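Local coordinates for protein amorpha-4,11-diene synthase (Artemisia annua, PDB 4GAX) that probably converts farnesyl diphosphate into cyclic sesquiterpenes, and is here an engineered alpha-bisabolol synthase variant, at residues D58-V63 with S93-Q98; E69-P74 with A78-L83; Q88-S93 with V224-F229; N249-L254 with S292-Q297. One frame throughout, in Å; residues are numbered along the deposited sequence.

Contact 1 (D58-V63 with S93-Q98); sequences DLKKEV and SYLFEQ
The Phe96 ring is filled in on both faces: CG1 of Val63 stands 3.4 Å above its plane on one side, toward the rim, while the CB of its own neighbour Leu95 lies 3.6 Å above the other. At the edge, near the ring plane, the carbonyl O of Lys60 meets CE1 of Phe96 at 3.5 Å. The Val63 approach is a CH-pi contact, with CG1 26° off the ring normal and 3.8 Å from the centroid of the Phe96 ring. With CG1 of Val63 anti to the backbone N (chi1 178°), this is the methyl that reaches the ring. The side chain of Lys60 takes part through its aliphatic carbons: its bent chain brings CG to within 3.9 Å of Phe96 CZ and CD to within 4.0 Å of Leu95 CD1, Lys60 and Leu95 crossing at about a right angle. Phe96 holds the N-cap position of helix 97-111, so the contact ties the start of that helix, and the 3-10 turn before it, to helix 52-71 in the all-helical N-terminal domain. Ile87 of helix 77-89 also touches both Val63 and Phe96. The chemistry is thus apolar, and the Lys61 NZ to Asp58 OD1 salt bridge (2.7 Å) stays within helix 52-71. Association here probably rests largely on shape and dispersion, with the Lys60 carbonyl perhaps adding a weak electrostatic attraction to the ring edge.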
loop_
_atom_site.group_PDB
_atom_site.type_symbol
_atom_site.label_atom_id
_atom_site.label_comp_id
_atom_site.label_asym_id
_atom_site.label_seq_id
_atom_site.Cartn_x
_atom_site.Cartn_y
_atom_site.Cartn_z
ATOM N N ASP A 58 19.495 -1.254 23.758
ATOM C CA ASP A 58 19.588 -0.116 24.669
ATOM C C ASP A 58 18.983 1.165 24.087
ATOM O O ASP A 58 18.419 1.990 24.821
ATOM C CB ASP A 58 21.037 0.103 25.084
ATOM C CG ASP A 58 21.652 -1.147 25.691
ATOM O OD1 ASP A 58 20.982 -1.796 26.526
ATOM O OD2 ASP A 58 22.796 -1.487 25.319
ATOM N N LEU A 59 19.098 1.338 22.773
ATOM C CA LEU A 59 18.420 2.451 22.116
ATOM C C LEU A 59 16.913 2.334 22.302
ATOM O O LEU A 59 16.239 3.323 22.594
ATOM C CB LEU A 59 18.751 2.491 20.627
ATOM C CG LEU A 59 20.161 2.974 20.273
ATOM C CD1 LEU A 59 20.411 2.793 18.779
ATOM C CD2 LEU A 59 20.353 4.435 20.676
ATOM N N LYS A 60 16.396 1.120 22.125
ATOM C CA LYS A 60 14.975 0.825 22.314
ATOM C C LYS A 60 14.456 1.250 23.683
ATOM O O LYS A 60 13.371 1.832 23.790
ATOM C CB LYS A 60 14.710 -0.672 22.125
ATOM C CG LYS A 60 14.002 -1.005 20.830
ATOM C CD LYS A 60 14.882 -1.804 19.884
ATOM C CE LYS A 60 14.594 -3.292 19.991
ATOM N NZ LYS A 60 13.284 -3.540 20.656
ATOM N N LYS A 61 15.230 0.958 24.723
ATOM C CA LYS A 61 14.836 1.303 26.086
ATOM C C LYS A 61 14.817 2.813 26.312
ATOM O O LYS A 61 13.996 3.325 27.081
ATOM C CB LYS A 61 15.785 0.660 27.096
ATOM C CG LYS A 61 15.982 -0.836 26.915
ATOM C CD LYS A 61 16.786 -1.405 28.078
ATOM C CE LYS A 61 17.294 -2.807 27.777
ATOM N NZ LYS A 61 18.783 -2.831 27.670
ATOM N N GLU A 62 15.744 3.529 25.690
ATOM C CA GLU A 62 15.755 4.983 25.812
ATOM C C GLU A 62 14.485 5.548 25.177
ATOM O O GLU A 62 13.870 6.472 25.708
ATOM C CB GLU A 62 16.973 5.585 25.108
ATOM C CG GLU A 62 18.316 5.116 25.626
ATOM C CD GLU A 62 19.473 5.822 24.932
ATOM O OE1 GLU A 62 19.350 7.042 24.664
ATOM O OE2 GLU A 62 20.497 5.158 24.645
ATOM N N VAL A 63 14.101 4.998 24.027
ATOM C CA VAL A 63 12.889 5.448 23.345
ATOM C C VAL A 63 11.615 5.095 24.120
ATOM O O VAL A 63 10.668 5.890 24.166
ATOM C CB VAL A 63 12.808 4.892 21.902
ATOM C CG1 VAL A 63 11.503 5.324 21.216
ATOM C CG2 VAL A 63 14.019 5.373 21.090
ATOM N N SER A 93 8.015 2.255 13.891
ATOM C CA SER A 93 6.832 2.089 14.724
ATOM C C SER A 93 6.625 0.622 15.133
ATOM O O SER A 93 6.140 0.352 16.235
ATOM C CB SER A 93 5.596 2.656 14.029
ATOM O OG SER A 93 5.357 1.979 12.807
ATOM N N TYR A 94 7.047 -0.322 14.284
ATOM C CA TYR A 94 6.906 -1.754 14.609
ATOM C C TYR A 94 7.705 -2.168 15.836
ATOM O O TYR A 94 7.440 -3.213 16.416
ATOM C CB TYR A 94 7.312 -2.649 13.428
ATOM C CG TYR A 94 8.752 -2.490 13.014
ATOM C CD1 TYR A 94 9.757 -3.289 13.566
ATOM C CD2 TYR A 94 9.116 -1.546 12.061
ATOM C CE1 TYR A 94 11.084 -3.141 13.180
ATOM C CE2 TYR A 94 10.438 -1.392 11.667
ATOM C CZ TYR A 94 11.415 -2.191 12.230
ATOM O OH TYR A 94 12.720 -2.028 11.831
ATOM N N LEU A 95 8.694 -1.359 16.225
ATOM C CA LEU A 95 9.443 -1.640 17.450
ATOM C C LEU A 95 8.653 -1.246 18.693
ATOM O O LEU A 95 8.935 -1.725 19.782
ATOM C CB LEU A 95 10.772 -0.882 17.458
ATOM C CG LEU A 95 11.809 -1.264 16.398
ATOM C CD1 LEU A 95 13.059 -0.446 16.642
ATOM C CD2 LEU A 95 12.127 -2.751 16.477
ATOM N N PHE A 96 7.663 -0.375 18.525
ATOM C CA PHE A 96 6.937 0.182 19.668
ATOM C C PHE A 96 5.423 0.131 19.479
ATOM O O PHE A 96 4.708 1.089 19.810
ATOM C CB PHE A 96 7.379 1.629 19.879
ATOM C CG PHE A 96 8.866 1.783 19.983
ATOM C CD1 PHE A 96 9.521 1.434 21.147
ATOM C CD2 PHE A 96 9.613 2.254 18.910
ATOM C CE1 PHE A 96 10.909 1.569 21.265
ATOM C CE2 PHE A 96 11.001 2.393 19.015
ATOM C CZ PHE A 96 11.646 2.044 20.197
ATOM N N GLU A 97 4.951 -0.994 18.947
ATOM C CA GLU A 97 3.550 -1.178 18.601
ATOM C C GLU A 97 2.661 -0.979 19.812
ATOM O O GLU A 97 1.713 -0.174 19.782
ATOM C CB GLU A 97 3.333 -2.587 18.044
ATOM C CG GLU A 97 2.387 -2.646 16.872
ATOM C CD GLU A 97 2.942 -1.932 15.650
ATOM O OE1 GLU A 97 3.809 -2.512 14.963
ATOM O OE2 GLU A 97 2.517 -0.788 15.375
ATOM N N GLN A 98 2.960 -1.714 20.878
ATOM C CA GLN A 98 2.140 -1.633 22.080
ATOM C C GLN A 98 2.205 -0.232 22.669
ATOM O O GLN A 98 1.184 0.320 23.096
ATOM C CB GLN A 98 2.563 -2.685 23.118
ATOM C CG GLN A 98 1.528 -2.899 24.240
ATOM C CD GLN A 98 1.604 -1.834 25.327
ATOM O OE1 GLN A 98 2.648 -1.200 25.514
ATOM N NE2 GLN A 98 0.493 -1.624 26.044
#

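Contact 2 (E69-P74 with A78-L83); sequences EALDIP and ANLLKL
Helix 52-71 and the early part of helix 77-89 come together with the CA atoms of Ala70 and Leu80 only 5.2 Å apart. The two helices follow each other in the chain and run back on one another through a short turn, making a helical hairpin, consistent with the hairpin-rich N-terminal domain of terpene synthases. The small side chain of Ala70 allows this closeness: its CB points at the other helix and rests 3.7 Å from Leu80 CB, and Ala70 CB is also only 3.9 Å from Leu80 CA. Leu80 then fills the space beside Ala70. Its CG is anti to the backbone N (chi1 170°), which carries the CD2 branch across to Leu71. There CD2 of Leu80 lies 3.6 Å from the CA of Leu71 and 3.5 Å from its CD1; the methyl pair is closer than ordinary van der Waals contact, evidence of snug interlocking, the two leucines meeting at a slant. CD1 of Leu80 lies 4.1 Å from Ala70 CB. Leu67, one turn earlier on helix 52-71, also touches Leu80, and Leu71 reaches on to His102 and His106 of helix 97-111, so the hairpin is packed against a third helix. Nearer the turn the link becomes polar and indirect: a single water accepts a hydrogen bond from Ala78 N at 2.8 Å and donates one to Pro74 O at 3.2 Å.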
loop_
_atom_site.group_PDB
_atom_site.type_symbol
_atom_site.label_atom_id
_atom_site.label_comp_id
_atom_site.label_asym_id
_atom_site.label_seq_id
_atom_site.Cartn_x
_atom_site.Cartn_y
_atom_site.Cartn_z
ATOM N N GLU A 69 7.682 9.075 29.574
ATOM C CA GLU A 69 7.812 10.370 30.236
ATOM C C GLU A 69 6.828 11.399 29.684
ATOM O O GLU A 69 6.235 12.180 30.439
ATOM C CB GLU A 69 9.248 10.890 30.114
ATOM C CG GLU A 69 10.252 10.117 30.953
ATOM C CD GLU A 69 11.688 10.523 30.669
ATOM O OE1 GLU A 69 11.921 11.275 29.694
ATOM O OE2 GLU A 69 12.584 10.088 31.424
ATOM N N ALA A 70 6.667 11.394 28.367
ATOM C CA ALA A 70 5.749 12.314 27.696
ATOM C C ALA A 70 4.279 11.954 27.966
ATOM O O ALA A 70 3.436 12.829 28.179
ATOM C CB ALA A 70 6.029 12.323 26.200
ATOM N N LEU A 71 3.978 10.660 27.950
ATOM C CA LEU A 71 2.634 10.196 28.233
ATOM C C LEU A 71 2.215 10.507 29.669
ATOM O O LEU A 71 1.068 10.896 29.919
ATOM C CB LEU A 71 2.531 8.692 27.981
ATOM C CG LEU A 71 1.128 8.101 28.145
ATOM C CD1 LEU A 71 0.130 8.863 27.282
ATOM C CD2 LEU A 71 1.124 6.627 27.768
ATOM N N ASP A 72 3.137 10.348 30.614
ATOM C CA ASP A 72 2.799 10.561 32.027
ATOM C C ASP A 72 2.475 12.014 32.397
ATOM O O ASP A 72 1.945 12.276 33.476
ATOM C CB ASP A 72 3.910 10.041 32.947
ATOM C CG ASP A 72 4.000 8.519 32.973
ATOM O OD1 ASP A 72 3.057 7.838 32.507
ATOM O OD2 ASP A 72 5.026 8.001 33.474
ATOM N N ILE A 73 2.800 12.968 31.532
ATOM C CA ILE A 73 2.491 14.365 31.882
ATOM C C ILE A 73 1.720 15.102 30.792
ATOM O O ILE A 73 2.236 15.320 29.686
ATOM C CB ILE A 73 3.710 15.181 32.398
ATOM C CG1 ILE A 73 3.541 16.666 32.063
ATOM C CG2 ILE A 73 5.002 14.634 31.856
ATOM C CD1 ILE A 73 4.794 17.478 32.230
ATOM N N PRO A 74 0.462 15.460 31.110
ATOM C CA PRO A 74 -0.489 16.031 30.149
ATOM C C PRO A 74 0.096 17.227 29.421
ATOM O O PRO A 74 -0.100 17.347 28.209
ATOM C CB PRO A 74 -1.670 16.445 31.034
ATOM C CG PRO A 74 -1.640 15.445 32.154
ATOM C CD PRO A 74 -0.166 15.210 32.423
ATOM N N ALA A 78 1.362 17.079 23.637
ATOM C CA ALA A 78 1.648 17.543 22.287
ATOM C C ALA A 78 3.021 17.023 21.853
ATOM O O ALA A 78 3.215 16.602 20.707
ATOM C CB ALA A 78 1.597 19.079 22.226
ATOM N N ASN A 79 3.980 17.052 22.772
ATOM C CA ASN A 79 5.309 16.532 22.465
ATOM C C ASN A 79 5.273 15.025 22.247
ATOM O O ASN A 79 6.074 14.481 21.486
ATOM C CB ASN A 79 6.314 16.886 23.570
ATOM C CG ASN A 79 6.663 18.374 23.595
ATOM O OD1 ASN A 79 6.094 19.174 22.851
ATOM N ND2 ASN A 79 7.599 18.746 24.460
ATOM N N LEU A 80 4.356 14.346 22.931
ATOM C CA LEU A 80 4.209 12.905 22.744
ATOM C C LEU A 80 3.734 12.595 21.327
ATOM O O LEU A 80 4.239 11.663 20.662
ATOM C CB LEU A 80 3.242 12.326 23.785
ATOM C CG LEU A 80 2.777 10.864 23.624
ATOM C CD1 LEU A 80 3.916 9.862 23.657
ATOM C CD2 LEU A 80 1.793 10.517 24.713
ATOM N N LEU A 81 2.773 13.380 20.848
ATOM C CA LEU A 81 2.268 13.177 19.491
ATOM C C LEU A 81 3.385 13.385 18.493
ATOM O O LEU A 81 3.484 12.652 17.516
ATOM C CB LEU A 81 1.111 14.130 19.176
ATOM C CG LEU A 81 -0.193 13.847 19.928
ATOM C CD1 LEU A 81 -1.234 14.879 19.517
ATOM C CD2 LEU A 81 -0.683 12.439 19.601
ATOM N N LYS A 82 4.214 14.401 18.728
ATOM C CA LYS A 82 5.339 14.673 17.838
ATOM C C LYS A 82 6.333 13.514 17.823
ATOM O O LYS A 82 6.877 13.157 16.765
ATOM C CB LYS A 82 6.037 15.976 18.234
ATOM C CG LYS A 82 7.072 16.457 17.225
ATOM C CD LYS A 82 6.492 16.459 15.804
ATOM C CE LYS A 82 7.323 17.307 14.837
ATOM N NZ LYS A 82 8.631 16.686 14.474
ATOM N N LEU A 83 6.583 12.935 18.994
ATOM C CA LEU A 83 7.508 11.807 19.096
ATOM C C LEU A 83 6.939 10.600 18.363
ATOM O O LEU A 83 7.670 9.893 17.656
ATOM C CB LEU A 83 7.711 11.442 20.565
ATOM C CG LEU A 83 8.701 10.327 20.910
ATOM C CD1 LEU A 83 10.036 10.566 20.229
ATOM C CD2 LEU A 83 8.897 10.302 22.431
HETATM O O HOH W 1 0.294 18.951 25.495
#

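Contact 3 (Q88-S93 with V224-F229); sequences QRLGIS and VQYIPF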
loop_
_atom_site.group_PDB
_atom_site.type_symbol
_atom_site.label_atom_id
_atom_site.label_comp_id
_atom_site.label_asym_id
_atom_site.label_seq_id
_atom_site.Cartn_x
_atom_site.Cartn_y
_atom_site.Cartn_z
ATOM N N GLN A 88 7.005 6.994 13.657
ATOM C CA GLN A 88 6.262 6.404 12.546
ATOM C C GLN A 88 6.919 6.734 11.211
ATOM O O GLN A 88 7.103 5.866 10.352
ATOM C CB GLN A 88 4.800 6.892 12.550
ATOM C CG GLN A 88 3.941 6.298 13.668
ATOM C CD GLN A 88 2.532 6.906 13.705
ATOM O OE1 GLN A 88 2.298 7.994 13.177
ATOM N NE2 GLN A 88 1.597 6.201 14.327
ATOM N N ARG A 89 7.257 8.003 11.026
ATOM C CA ARG A 89 7.876 8.429 9.778
ATOM C C ARG A 89 9.296 7.916 9.620
ATOM O O ARG A 89 9.775 7.735 8.490
ATOM C CB ARG A 89 7.824 9.955 9.665
ATOM C CG ARG A 89 6.378 10.492 9.752
ATOM C CD ARG A 89 6.360 11.981 9.547
ATOM N NE ARG A 89 6.684 12.309 8.168
ATOM C CZ ARG A 89 6.474 13.500 7.616
ATOM N NH1 ARG A 89 5.962 14.491 8.338
ATOM N NH2 ARG A 89 6.777 13.699 6.338
ATOM N N LEU A 90 9.988 7.703 10.741
ATOM C CA LEU A 90 11.336 7.114 10.672
ATOM C C LEU A 90 11.304 5.602 10.371
ATOM O O LEU A 90 12.351 4.969 10.128
ATOM C CB LEU A 90 12.126 7.374 11.957
ATOM C CG LEU A 90 12.558 8.835 12.148
ATOM C CD1 LEU A 90 13.126 9.037 13.569
ATOM C CD2 LEU A 90 13.591 9.208 11.093
ATOM N N GLY A 91 10.103 5.036 10.420
ATOM C CA GLY A 91 9.871 3.678 9.964
ATOM C C GLY A 91 10.136 2.625 11.021
ATOM O O GLY A 91 10.348 1.459 10.681
ATOM N N ILE A 92 10.132 3.032 12.296
ATOM C CA ILE A 92 10.393 2.097 13.400
ATOM C C ILE A 92 9.212 1.921 14.357
ATOM O O ILE A 92 9.377 1.489 15.504
ATOM C CB ILE A 92 11.643 2.483 14.204
ATOM C CG1 ILE A 92 11.713 3.995 14.415
ATOM C CG2 ILE A 92 12.894 2.016 13.488
ATOM C CD1 ILE A 92 12.813 4.389 15.380
ATOM N N SER A 93 8.015 2.255 13.891
ATOM C CA SER A 93 6.832 2.089 14.724
ATOM C C SER A 93 6.625 0.622 15.133
ATOM O O SER A 93 6.140 0.352 16.235
ATOM C CB SER A 93 5.596 2.656 14.029
ATOM O OG SER A 93 5.357 1.979 12.807
ATOM N N VAL A 224 12.549 5.841 4.034
ATOM C CA VAL A 224 13.777 6.076 3.269
ATOM C C VAL A 224 13.973 7.555 2.970
ATOM O O VAL A 224 15.110 8.025 2.905
ATOM C CB VAL A 224 13.860 5.251 1.939
ATOM C CG1 VAL A 224 13.402 3.835 2.149
ATOM C CG2 VAL A 224 13.047 5.893 0.852
ATOM N N GLN A 225 12.880 8.297 2.796
ATOM C CA GLN A 225 13.001 9.724 2.488
ATOM C C GLN A 225 13.054 10.572 3.762
ATOM O O GLN A 225 13.718 11.610 3.796
ATOM C CB GLN A 225 11.837 10.194 1.593
ATOM C CG GLN A 225 11.719 9.441 0.269
ATOM C CD GLN A 225 10.430 9.771 -0.486
ATOM O OE1 GLN A 225 9.709 10.712 -0.138
ATOM N NE2 GLN A 225 10.140 8.989 -1.528
ATOM N N TYR A 226 12.358 10.144 4.810
ATOM C CA TYR A 226 12.288 10.967 6.024
ATOM C C TYR A 226 13.566 10.882 6.859
ATOM O O TYR A 226 13.977 11.848 7.501
ATOM C CB TYR A 226 11.084 10.583 6.873
ATOM C CG TYR A 226 10.806 11.563 8.003
ATOM C CD1 TYR A 226 10.339 12.849 7.733
ATOM C CD2 TYR A 226 10.992 11.199 9.335
ATOM C CE1 TYR A 226 10.072 13.754 8.759
ATOM C CE2 TYR A 226 10.728 12.106 10.379
ATOM C CZ TYR A 226 10.266 13.374 10.080
ATOM O OH TYR A 226 10.006 14.270 11.101
ATOM N N ILE A 227 14.192 9.718 6.850
ATOM C CA ILE A 227 15.381 9.504 7.649
ATOM C C ILE A 227 16.462 10.581 7.404
ATOM O O ILE A 227 16.882 11.248 8.354
ATOM C CB ILE A 227 15.911 8.055 7.502
ATOM C CG1 ILE A 227 15.004 7.086 8.273
ATOM C CG2 ILE A 227 17.333 7.960 8.037
ATOM C CD1 ILE A 227 15.345 5.602 8.051
ATOM N N PRO A 228 16.869 10.803 6.135
ATOM C CA PRO A 228 17.893 11.840 5.922
ATOM C C PRO A 228 17.410 13.250 6.251
ATOM O O PRO A 228 18.205 14.057 6.745
ATOM C CB PRO A 228 18.197 11.740 4.415
ATOM C CG PRO A 228 16.952 11.124 3.818
ATOM C CD PRO A 228 16.500 10.136 4.867
ATOM N N PHE A 229 16.150 13.565 5.964
ATOM C CA PHE A 229 15.651 14.882 6.329
ATOM C C PHE A 229 15.722 15.048 7.850
ATOM O O PHE A 229 16.159 16.090 8.352
ATOM C CB PHE A 229 14.225 15.133 5.821
ATOM C CG PHE A 229 13.602 16.386 6.387
ATOM C CD1 PHE A 229 13.911 17.625 5.858
ATOM C CD2 PHE A 229 12.730 16.323 7.466
ATOM C CE1 PHE A 229 13.364 18.784 6.383
ATOM C CE2 PHE A 229 12.180 17.479 8.000
ATOM C CZ PHE A 229 12.502 18.713 7.451
#
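NH2 of Arg89 forms a salt bridge with Glu222, and a long, weak ion pair with Glu205, while the guanidinium it belongs to lies flat over Tyr226. The stack is well defined: the two planes are 18° apart, the centres of guanidinium and ring 4.4 Å apart, and CE1 of Tyr226 sits 3.7 Å from the guanidinium plane, over its middle. The same face of the ring also receives the root of the arginine. CB of Arg89 comes 3.4 Å from CD2 of Tyr226 in a CH-pi contact 24° off the ring normal, and the chain, bent at chi3, then folds over the ring toward CD1 and CE1. Glu222 lies one helical turn before Tyr226, so helix 219-232 supplies both the carboxylate and the ring that hold Arg89. With an alanine in place of Tyr226, one face of the guanidinium would probably be left without its flat partner and a gap opened beside Leu90, the Glu222 salt bridge still holding the charge. Helix 77-89 ends at this point in a Schellman motif, with Gly91 at positive phi (86°) and its N bonded to Gln88 O at 3.1 Å. Just before this glycine, Leu90 puts CG at the edge of the Tyr226 ring, in its plane, and its CD2 reaches 3.8 Å from Ile227 CG1. The end of Ile227 turns back toward the Leu90 carbonyl, where CD1 is 3.7 Å from Leu90 O; beyond, Ile227 packs on Ile241 and Lys245 of helix 238-269.

Contact 4 (N249-L254 with S292-Q297); sequences NLLQSL and SRFEPQ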
loop_
_atom_site.group_PDB
_atom_site.type_symbol
_atom_site.label_atom_id
_atom_site.label_comp_id
_atom_site.label_asym_id
_atom_site.label_seq_id
_atom_site.Cartn_x
_atom_site.Cartn_y
_atom_site.Cartn_z
ATOM N N ASN A 249 18.551 -0.737 8.169
ATOM C CA ASN A 249 19.485 -1.654 7.507
ATOM C C ASN A 249 19.218 -3.114 7.876
ATOM O O ASN A 249 19.304 -4.009 7.021
ATOM C CB ASN A 249 20.949 -1.252 7.764
ATOM C CG ASN A 249 21.368 -0.008 6.971
ATOM O OD1 ASN A 249 20.671 0.430 6.036
ATOM N ND2 ASN A 249 22.522 0.561 7.336
ATOM N N LEU A 250 18.894 -3.358 9.142
ATOM C CA LEU A 250 18.546 -4.713 9.573
ATOM C C LEU A 250 17.316 -5.222 8.835
ATOM O O LEU A 250 17.290 -6.348 8.344
ATOM C CB LEU A 250 18.275 -4.745 11.076
ATOM C CG LEU A 250 19.475 -4.390 11.957
ATOM C CD1 LEU A 250 19.108 -4.512 13.440
ATOM C CD2 LEU A 250 20.684 -5.258 11.609
ATOM N N LEU A 251 16.279 -4.399 8.758
ATOM C CA LEU A 251 15.056 -4.834 8.093
ATOM C C LEU A 251 15.275 -4.970 6.586
ATOM O O LEU A 251 14.765 -5.898 5.959
ATOM C CB LEU A 251 13.884 -3.907 8.430
ATOM C CG LEU A 251 12.510 -4.334 7.934
ATOM C CD1 LEU A 251 12.171 -5.758 8.413
ATOM C CD2 LEU A 251 11.472 -3.320 8.434
ATOM N N GLN A 252 16.074 -4.082 6.003
ATOM C CA GLN A 252 16.446 -4.246 4.601
ATOM C C GLN A 252 17.119 -5.592 4.341
ATOM O O GLN A 252 16.870 -6.223 3.305
ATOM C CB GLN A 252 17.353 -3.110 4.137
ATOM C CG GLN A 252 17.611 -3.116 2.636
ATOM C CD GLN A 252 18.561 -2.026 2.215
ATOM O OE1 GLN A 252 19.738 -2.015 2.616
ATOM N NE2 GLN A 252 18.062 -1.090 1.396
ATOM N N SER A 253 17.971 -6.034 5.270
ATOM C CA SER A 253 18.618 -7.340 5.113
ATOM C C SER A 253 17.581 -8.458 5.089
ATOM O O SER A 253 17.705 -9.410 4.321
ATOM C CB SER A 253 19.646 -7.602 6.224
ATOM O OG SER A 253 20.784 -6.793 6.032
ATOM N N LEU A 254 16.551 -8.333 5.919
ATOM C CA LEU A 254 15.492 -9.337 5.965
ATOM C C LEU A 254 14.733 -9.346 4.641
ATOM O O LEU A 254 14.461 -10.409 4.081
ATOM C CB LEU A 254 14.533 -9.055 7.129
ATOM C CG LEU A 254 13.280 -9.935 7.141
ATOM C CD1 LEU A 254 13.617 -11.414 7.415
ATOM C CD2 LEU A 254 12.268 -9.424 8.152
ATOM N N SER A 292 2.135 -4.302 1.129
ATOM C CA SER A 292 1.023 -4.661 2.018
ATOM C C SER A 292 1.405 -4.425 3.472
ATOM O O SER A 292 0.742 -3.658 4.180
ATOM C CB SER A 292 0.574 -6.115 1.811
ATOM O OG SER A 292 1.629 -7.024 2.112
ATOM N N ARG A 293 2.473 -5.086 3.909
ATOM C CA ARG A 293 3.050 -4.846 5.240
ATOM C C ARG A 293 4.557 -5.046 5.122
ATOM O O ARG A 293 5.004 -6.075 4.611
ATOM C CB ARG A 293 2.506 -5.825 6.290
ATOM C CG ARG A 293 0.990 -5.766 6.660
ATOM C CD ARG A 293 0.548 -4.396 7.200
ATOM N NE ARG A 293 1.326 -3.876 8.331
ATOM C CZ ARG A 293 0.848 -3.700 9.567
ATOM N NH1 ARG A 293 -0.397 -4.046 9.856
ATOM N NH2 ARG A 293 1.619 -3.179 10.526
ATOM N N PHE A 294 5.355 -4.090 5.590
ATOM C CA PHE A 294 6.810 -4.217 5.425
ATOM C C PHE A 294 7.473 -4.753 6.697
ATOM O O PHE A 294 8.666 -5.090 6.702
ATOM C CB PHE A 294 7.433 -2.850 5.102
ATOM C CG PHE A 294 7.426 -1.910 6.280
ATOM C CD1 PHE A 294 8.491 -1.874 7.175
ATOM C CD2 PHE A 294 6.324 -1.096 6.523
ATOM C CE1 PHE A 294 8.465 -1.029 8.287
ATOM C CE2 PHE A 294 6.287 -0.236 7.635
ATOM C CZ PHE A 294 7.367 -0.205 8.518
ATOM N N GLU A 295 6.715 -4.806 7.785
ATOM C CA GLU A 295 7.285 -5.092 9.098
ATOM C C GLU A 295 7.798 -6.532 9.228
ATOM O O GLU A 295 7.286 -7.443 8.559
ATOM C CB GLU A 295 6.272 -4.756 10.198
ATOM C CG GLU A 295 5.877 -3.271 10.193
ATOM C CD GLU A 295 4.652 -2.984 9.323
ATOM O OE1 GLU A 295 4.327 -3.794 8.423
ATOM O OE2 GLU A 295 4.003 -1.944 9.542
ATOM N N PRO A 296 8.806 -6.735 10.094
ATOM C CA PRO A 296 9.464 -8.041 10.191
ATOM C C PRO A 296 8.503 -9.151 10.563
ATOM O O PRO A 296 8.688 -10.261 10.100
ATOM C CB PRO A 296 10.525 -7.839 11.285
ATOM C CG PRO A 296 10.159 -6.561 11.972
ATOM C CD PRO A 296 9.434 -5.726 10.972
ATOM N N GLN A 297 7.476 -8.842 11.348
ATOM C CA GLN A 297 6.523 -9.836 11.811
ATOM C C GLN A 297 5.771 -10.493 10.641
ATOM O O GLN A 297 5.258 -11.610 10.761
ATOM C CB GLN A 297 5.514 -9.177 12.781
ATOM C CG GLN A 297 6.136 -8.540 14.050
ATOM C CD GLN A 297 6.962 -7.265 13.792
ATOM O OE1 GLN A 297 6.870 -6.656 12.734
ATOM N NE2 GLN A 297 7.773 -6.871 14.772
#
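Leu251 makes the tight side of this contact and Leu254 the looser one. With CG anti to the backbone N (chi1 -173°), Leu251 sends its two methyls to different partners. CD2 meets the edge of the Phe294 ring in its plane, 3.5 Å from CD1 of Phe294, and CD1 of Leu251 lies 3.7 Å from CD of Pro296. Replacing Leu251 with an alanine would probably open a gap between the helix and both rings, losing the methyls that the Phe294 edge and Pro296 rest on. One turn on, Leu254 meets the loop segment at Pro296, its CD2 3.7 Å from Pro296 CA; both residues are partly exposed, and exposed Gln297 follows. Phe294 is braced on the loop's own side, where the carboxyl carbon of Glu295 stands 3.6 Å above its ring plane. Arg293 grips the Glu295 carboxylate side-on, NE to OE1 at 3.0 Å and NH2 to OE2 at 2.9 Å. The loop 292-297, within the metal-binding domain, lies against helix 238-269. Pro219 and Arg220 of helix 219-232 touch Phe294, while Ser299 and Arg302 of helix 299-322 touch Leu254.

In the fold
Contacts 2 and 3 are the buried ones; contacts 1 and 4 are only partly so. Helix 52-71 serves contacts 1 and 2, and helix 77-89 serves contacts 2 and 3, so these two shared helices link the three contacts, contact 2 nested inside the loop closed by contact 1. Contact 2 lies farthest from the chain's centre, about 29 Å away centre to centre against 15 Å for contact 4. Contacts 1 and 4 meet directly: CD1 of Tyr94 packs 3.6 Å from CD of Pro296, joining 93-98 to 292-297. Contact 3 alone carries a charged stack across its segments, whereas the other three join theirs by apolar packing, the ion pairs of contacts 1 and 4 staying within one segment.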